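PDB 5FT0: GP37 from Pseudomonas phage phikz, which probably inhibits the host RNase E, and with it the RNA degradosome, during infection by the phage. Local coordinates for residues W34-V39 with S63-A68; S42-C47 with N54-F59. All coordinates share one frame; numbering follows the deposited sequence.

Interaction 1 (W34-V39 with S63-A68)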
loop_
_atom_site.group_PDB
_atom_site.type_symbol
_atom_site.label_atom_id
_atom_site.label_comp_id
_atom_site.label_asym_id
_atom_site.label_seq_id
_atom_site.Cartn_x
_atom_site.Cartn_y
_atom_site.Cartn_z
ATOM N N TRP A 34 15.822 10.328 18.851
ATOM C CA TRP A 34 14.668 11.055 19.351
ATOM C C TRP A 34 14.993 12.538 19.440
ATOM O O TRP A 34 16.152 12.931 19.596
ATOM C CB TRP A 34 14.205 10.528 20.717
ATOM C CG TRP A 34 15.205 10.676 21.818
ATOM C CD1 TRP A 34 16.192 9.797 22.153
ATOM C CD2 TRP A 34 15.301 11.761 22.750
ATOM N NE1 TRP A 34 16.905 10.271 23.227
ATOM C CE2 TRP A 34 16.378 11.475 23.614
ATOM C CE3 TRP A 34 14.585 12.949 22.935
ATOM C CZ2 TRP A 34 16.754 12.332 24.647
ATOM C CZ3 TRP A 34 14.962 13.799 23.961
ATOM C CH2 TRP A 34 16.035 13.485 24.804
ATOM N N VAL A 35 13.948 13.355 19.334
ATOM C CA VAL A 35 14.061 14.806 19.418
ATOM C C VAL A 35 12.834 15.336 20.148
ATOM O O VAL A 35 11.717 14.849 19.943
ATOM C CB VAL A 35 14.207 15.444 18.017
ATOM C CG1 VAL A 35 13.117 14.944 17.079
ATOM C CG2 VAL A 35 14.182 16.965 18.108
ATOM N N PHE A 36 13.048 16.320 21.016
ATOM C CA PHE A 36 11.977 16.923 21.797
ATOM C C PHE A 36 11.449 18.171 21.100
ATOM O O PHE A 36 12.221 18.980 20.578
ATOM C CB PHE A 36 12.484 17.264 23.200
ATOM C CG PHE A 36 11.493 18.016 24.043
ATOM C CD1 PHE A 36 10.274 17.453 24.377
ATOM C CD2 PHE A 36 11.797 19.280 24.524
ATOM C CE1 PHE A 36 9.369 18.145 25.160
ATOM C CE2 PHE A 36 10.898 19.974 25.304
ATOM C CZ PHE A 36 9.682 19.408 25.624
ATOM N N ASN A 37 10.127 18.318 21.084
ATOM C CA ASN A 37 9.497 19.488 20.482
ATOM C C ASN A 37 8.853 20.333 21.570
ATOM O O ASN A 37 7.819 19.934 22.127
ATOM C CB ASN A 37 8.457 19.072 19.442
ATOM C CG ASN A 37 7.904 20.257 18.667
ATOM O OD1 ASN A 37 8.404 21.377 18.780
ATOM N ND2 ASN A 37 6.868 20.012 17.873
ATOM N N PRO A 38 9.415 21.498 21.905
ATOM C CA PRO A 38 8.872 22.283 23.026
ATOM C C PRO A 38 7.524 22.928 22.743
ATOM O O PRO A 38 6.811 23.259 23.699
ATOM C CB PRO A 38 9.953 23.348 23.267
ATOM C CG PRO A 38 11.183 22.830 22.575
ATOM C CD PRO A 38 10.681 22.053 21.401
ATOM N N VAL A 39 7.147 23.120 21.477
ATOM C CA VAL A 39 5.916 23.849 21.177
ATOM C C VAL A 39 4.695 23.037 21.595
ATOM O O VAL A 39 3.789 23.551 22.261
ATOM C CB VAL A 39 5.865 24.230 19.686
ATOM C CG1 VAL A 39 4.456 24.651 19.292
ATOM C CG2 VAL A 39 6.854 25.348 19.395
ATOM N N SER A 63 8.051 14.365 32.342
ATOM C CA SER A 63 9.149 15.136 32.904
ATOM C C SER A 63 10.124 15.406 31.765
ATOM O O SER A 63 9.879 15.019 30.619
ATOM C CB SER A 63 9.801 14.408 34.087
ATOM O OG SER A 63 10.270 13.123 33.718
ATOM N N SER A 64 11.225 16.083 32.071
ATOM C CA SER A 64 12.165 16.453 31.020
ATOM C C SER A 64 12.693 15.191 30.340
ATOM O O SER A 64 13.205 14.293 31.022
ATOM C CB SER A 64 13.322 17.285 31.574
ATOM O OG SER A 64 14.098 16.544 32.499
ATOM N N PRO A 65 12.571 15.076 29.021
ATOM C CA PRO A 65 12.965 13.833 28.350
ATOM C C PRO A 65 14.464 13.589 28.413
ATOM O O PRO A 65 15.274 14.519 28.453
ATOM C CB PRO A 65 12.504 14.052 26.903
ATOM C CG PRO A 65 12.392 15.530 26.755
ATOM C CD PRO A 65 11.955 16.039 28.094
ATOM N N ASP A 66 14.820 12.309 28.434
ATOM C CA ASP A 66 16.206 11.868 28.348
ATOM C C ASP A 66 16.213 10.458 27.764
ATOM O O ASP A 66 15.159 9.881 27.478
ATOM C CB ASP A 66 16.902 11.941 29.714
ATOM C CG ASP A 66 16.118 11.253 30.819
ATOM O OD1 ASP A 66 15.413 10.260 30.545
ATOM O OD2 ASP A 66 16.212 11.708 31.978
ATOM N N ASP A 67 17.415 9.903 27.589
ATOM C CA ASP A 67 17.540 8.579 26.985
ATOM C C ASP A 67 16.806 7.525 27.805
ATOM O O ASP A 67 16.064 6.704 27.255
ATOM C CB ASP A 67 19.015 8.203 26.833
ATOM C CG ASP A 67 19.718 9.016 25.769
ATOM O OD1 ASP A 67 19.031 9.730 25.007
ATOM O OD2 ASP A 67 20.960 8.927 25.685
ATOM N N ALA A 68 17.001 7.536 29.127
ATOM C CA ALA A 68 16.401 6.513 29.981
ATOM C C ALA A 68 14.887 6.461 29.815
ATOM O O ALA A 68 14.295 5.376 29.805
ATOM C CB ALA A 68 16.769 6.766 31.443
#
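Trp34 meets Asp67 through the edge of its indole. NE1 of Trp34 donates to OD1 of Asp67 at 2.8 Å; the oxygen lies in the ring plane and is approached nearly along its C-O axis. The carboxylate stands almost perpendicular to the indole, with 89° between the planes, and OD1 is the oxygen turned to NE1. At the six-membered end of the same ring, CZ3 comes to 3.8 Å from CB of Pro65, the proline crossing the indole at about a right angle. These contacts tie the C-terminal half of strand 30-37 to the start of helix 67-82, where Asp66 occupies the N-cap position and its OD1 accepts from the backbone N of Met69. Pro65, just ahead of that cap, is shared: its CB serves Trp34 while its CG reaches CD1 of Phe36 at 3.7 Å. CG of Phe36 is anti to the backbone N (chi1 174°), which carries the phenyl to the proline; a chi2 of 62° then turns one face toward it, and CG of Pro65 makes an off-centre CH-pi contact 4.1 Å from the ring centroid of Phe36. Val43 of the adjoining strand also touches Trp34, Phe36 and Pro65.

Interaction 2 (S42-C47 with N54-F59)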
loop_
_atom_site.group_PDB
_atom_site.type_symbol
_atom_site.label_atom_id
_atom_site.label_comp_id
_atom_site.label_asym_id
_atom_site.label_seq_id
_atom_site.Cartn_x
_atom_site.Cartn_y
_atom_site.Cartn_z
ATOM N N SER A 42 6.172 17.320 22.954
ATOM C CA SER A 42 6.123 15.925 22.543
ATOM C C SER A 42 7.521 15.459 22.166
ATOM O O SER A 42 8.410 16.261 21.865
ATOM C CB SER A 42 5.155 15.710 21.370
ATOM O OG SER A 42 5.640 16.322 20.188
ATOM N N VAL A 43 7.705 14.144 22.196
ATOM C CA VAL A 43 8.958 13.503 21.819
ATOM C C VAL A 43 8.684 12.646 20.594
ATOM O O VAL A 43 7.789 11.791 20.616
ATOM C CB VAL A 43 9.538 12.654 22.962
ATOM C CG1 VAL A 43 10.787 11.919 22.500
ATOM C CG2 VAL A 43 9.846 13.524 24.173
ATOM N N PHE A 44 9.437 12.884 19.527
ATOM C CA PHE A 44 9.387 12.051 18.334
ATOM C C PHE A 44 10.537 11.058 18.391
ATOM O O PHE A 44 11.678 11.446 18.653
ATOM C CB PHE A 44 9.474 12.895 17.061
ATOM C CG PHE A 44 9.388 12.087 15.799
ATOM C CD1 PHE A 44 8.164 11.631 15.338
ATOM C CD2 PHE A 44 10.530 11.771 15.082
ATOM C CE1 PHE A 44 8.079 10.883 14.179
ATOM C CE2 PHE A 44 10.453 11.022 13.922
ATOM C CZ PHE A 44 9.226 10.577 13.470
ATOM N N VAL A 45 10.232 9.783 18.155
ATOM C CA VAL A 45 11.196 8.699 18.294
ATOM C C VAL A 45 11.299 7.957 16.970
ATOM O O VAL A 45 10.284 7.699 16.313
ATOM C CB VAL A 45 10.796 7.734 19.431
ATOM C CG1 VAL A 45 11.805 6.602 19.559
ATOM C CG2 VAL A 45 10.669 8.485 20.744
ATOM N N THR A 46 12.526 7.616 16.582
ATOM C CA THR A 46 12.792 6.811 15.396
ATOM C C THR A 46 13.615 5.595 15.793
ATOM O O THR A 46 14.633 5.730 16.480
ATOM C CB THR A 46 13.527 7.625 14.326
ATOM O OG1 THR A 46 12.716 8.740 13.934
ATOM C CG2 THR A 46 13.822 6.764 13.106
ATOM N N CYS A 47 13.175 4.415 15.362
ATOM C CA CYS A 47 13.837 3.152 15.670
ATOM C C CYS A 47 14.216 2.453 14.372
ATOM O O CYS A 47 13.374 2.298 13.479
ATOM C CB CYS A 47 12.931 2.248 16.512
ATOM S SG CYS A 47 12.387 2.968 18.074
ATOM N N ASN A 54 12.045 1.415 9.114
ATOM C CA ASN A 54 12.110 2.146 10.386
ATOM C C ASN A 54 10.730 2.186 11.062
ATOM O O ASN A 54 9.710 2.180 10.365
ATOM C CB ASN A 54 12.539 3.621 10.166
ATOM C CG ASN A 54 14.027 3.805 9.946
ATOM O OD1 ASN A 54 14.787 2.849 9.839
ATOM N ND2 ASN A 54 14.446 5.057 9.872
ATOM N N THR A 55 10.679 2.275 12.396
ATOM C CA THR A 55 9.438 2.552 13.115
ATOM C C THR A 55 9.517 3.913 13.801
ATOM O O THR A 55 10.603 4.398 14.136
ATOM C CB THR A 55 9.127 1.477 14.167
ATOM O OG1 THR A 55 10.173 1.437 15.147
ATOM C CG2 THR A 55 8.983 0.109 13.528
ATOM N N HIS A 56 8.351 4.523 14.020
ATOM C CA HIS A 56 8.271 5.865 14.583
ATOM C C HIS A 56 7.204 5.923 15.667
ATOM O O HIS A 56 6.167 5.260 15.568
ATOM C CB HIS A 56 7.958 6.906 13.496
ATOM C CG HIS A 56 8.814 6.781 12.272
ATOM N ND1 HIS A 56 8.546 5.876 11.268
ATOM C CD2 HIS A 56 9.931 7.446 11.892
ATOM C CE1 HIS A 56 9.462 5.987 10.322
ATOM N NE2 HIS A 56 10.314 6.933 10.676
ATOM N N TYR A 57 7.460 6.730 16.698
ATOM C CA TYR A 57 6.506 6.931 17.780
ATOM C C TYR A 57 6.484 8.401 18.179
ATOM O O TYR A 57 7.441 9.144 17.953
ATOM C CB TYR A 57 6.843 6.091 19.021
ATOM C CG TYR A 57 7.094 4.624 18.770
ATOM C CD1 TYR A 57 6.051 3.760 18.464
ATOM C CD2 TYR A 57 8.373 4.095 18.877
ATOM C CE1 TYR A 57 6.279 2.410 18.249
ATOM C CE2 TYR A 57 8.612 2.747 18.666
ATOM C CZ TYR A 57 7.562 1.910 18.353
ATOM O OH TYR A 57 7.798 0.570 18.145
ATOM N N THR A 58 5.377 8.804 18.802
ATOM C CA THR A 58 5.251 10.119 19.420
ATOM C C THR A 58 4.550 9.955 20.759
ATOM O O THR A 58 3.488 9.328 20.828
ATOM C CB THR A 58 4.469 11.096 18.531
ATOM O OG1 THR A 58 5.183 11.306 17.306
ATOM C CG2 THR A 58 4.280 12.437 19.237
ATOM N N PHE A 59 5.143 10.503 21.818
ATOM C CA PHE A 59 4.524 10.460 23.134
ATOM C C PHE A 59 4.721 11.799 23.832
ATOM O O PHE A 59 5.566 12.609 23.443
ATOM C CB PHE A 59 5.078 9.304 23.989
ATOM C CG PHE A 59 6.509 9.486 24.429
ATOM C CD1 PHE A 59 7.556 9.037 23.638
ATOM C CD2 PHE A 59 6.805 10.077 25.648
ATOM C CE1 PHE A 59 8.871 9.191 24.049
ATOM C CE2 PHE A 59 8.116 10.236 26.062
ATOM C CZ PHE A 59 9.151 9.790 25.262
#
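Val43 and Phe59 lie side by side and point the same way from the sheet. CB of Val43 sits over one face of the Phe59 ring, 4.0 Å from its centroid and 24° off the normal, a CH-pi contact. The phenyl leans toward the valine because CG of Phe59 falls between its own backbone N and carbonyl carbon (chi1 69°). CG2 of Val45 approaches the edge of that ring, 3.8 Å from CE1 of Phe59. Farther along the same face, SG of Cys47 lies 3.8 Å from CE2 of Tyr57, a sulfur-aromatic contact near the ring plane. On the reverse face Phe44 and His56 meet rim to rim, CZ of Phe44 being 3.6 Å from CD2 of His56, and neither ring covers the other.

Six backbone hydrogen bonds set this register. Val43, Val45 and Cys47 form hydrogen-bonded pairs with Phe59, Tyr57 and Thr55, each exchanging two bonds; the bond from Cys47 N to Thr55 O measures 2.8 Å. Phe44-Thr58 and Thr46-His56 are the non-hydrogen-bonded pairs between them.

Beyond this shell, helix 67-82 packs against the face carrying Val45, Cys47, Tyr57 and Phe59: Val74 touches Val45 and Cys47, and Tyr73 stacks on Phe59. At the start of the hairpin, OG of Ser42 is hydrogen-bonded to OD2 of Asp40. The strand axes approach to 4.7 Å and run antiparallel at 164°; as consecutive strands they make a beta hairpin, here forming one side of a four-stranded antiparallel sheet with strand 55-59 an outermost strand within this chain.

Overall arrangement
Interaction 2 is nested along the chain inside the loop closed by interaction 1, and their centres lie 11 Å apart. They join directly through strands 30-37 and 42-48, neighbours in one sheet: Asn37 N to Ser42 O at 2.8 Å and Val35 O to Phe44 N at 3.0 Å are probable hydrogen bonds. Interaction 1 is a surface contact, with none of its touching residues buried, and relies on side chains. Interaction 2 is partly buried, with four of twelve touching residues buried, and covers 629 Å² against 227 Å²; paired backbones provide its polar bonds. Helix 67-82 serves both, through its N-terminal end in interaction 1 and its flank in interaction 2.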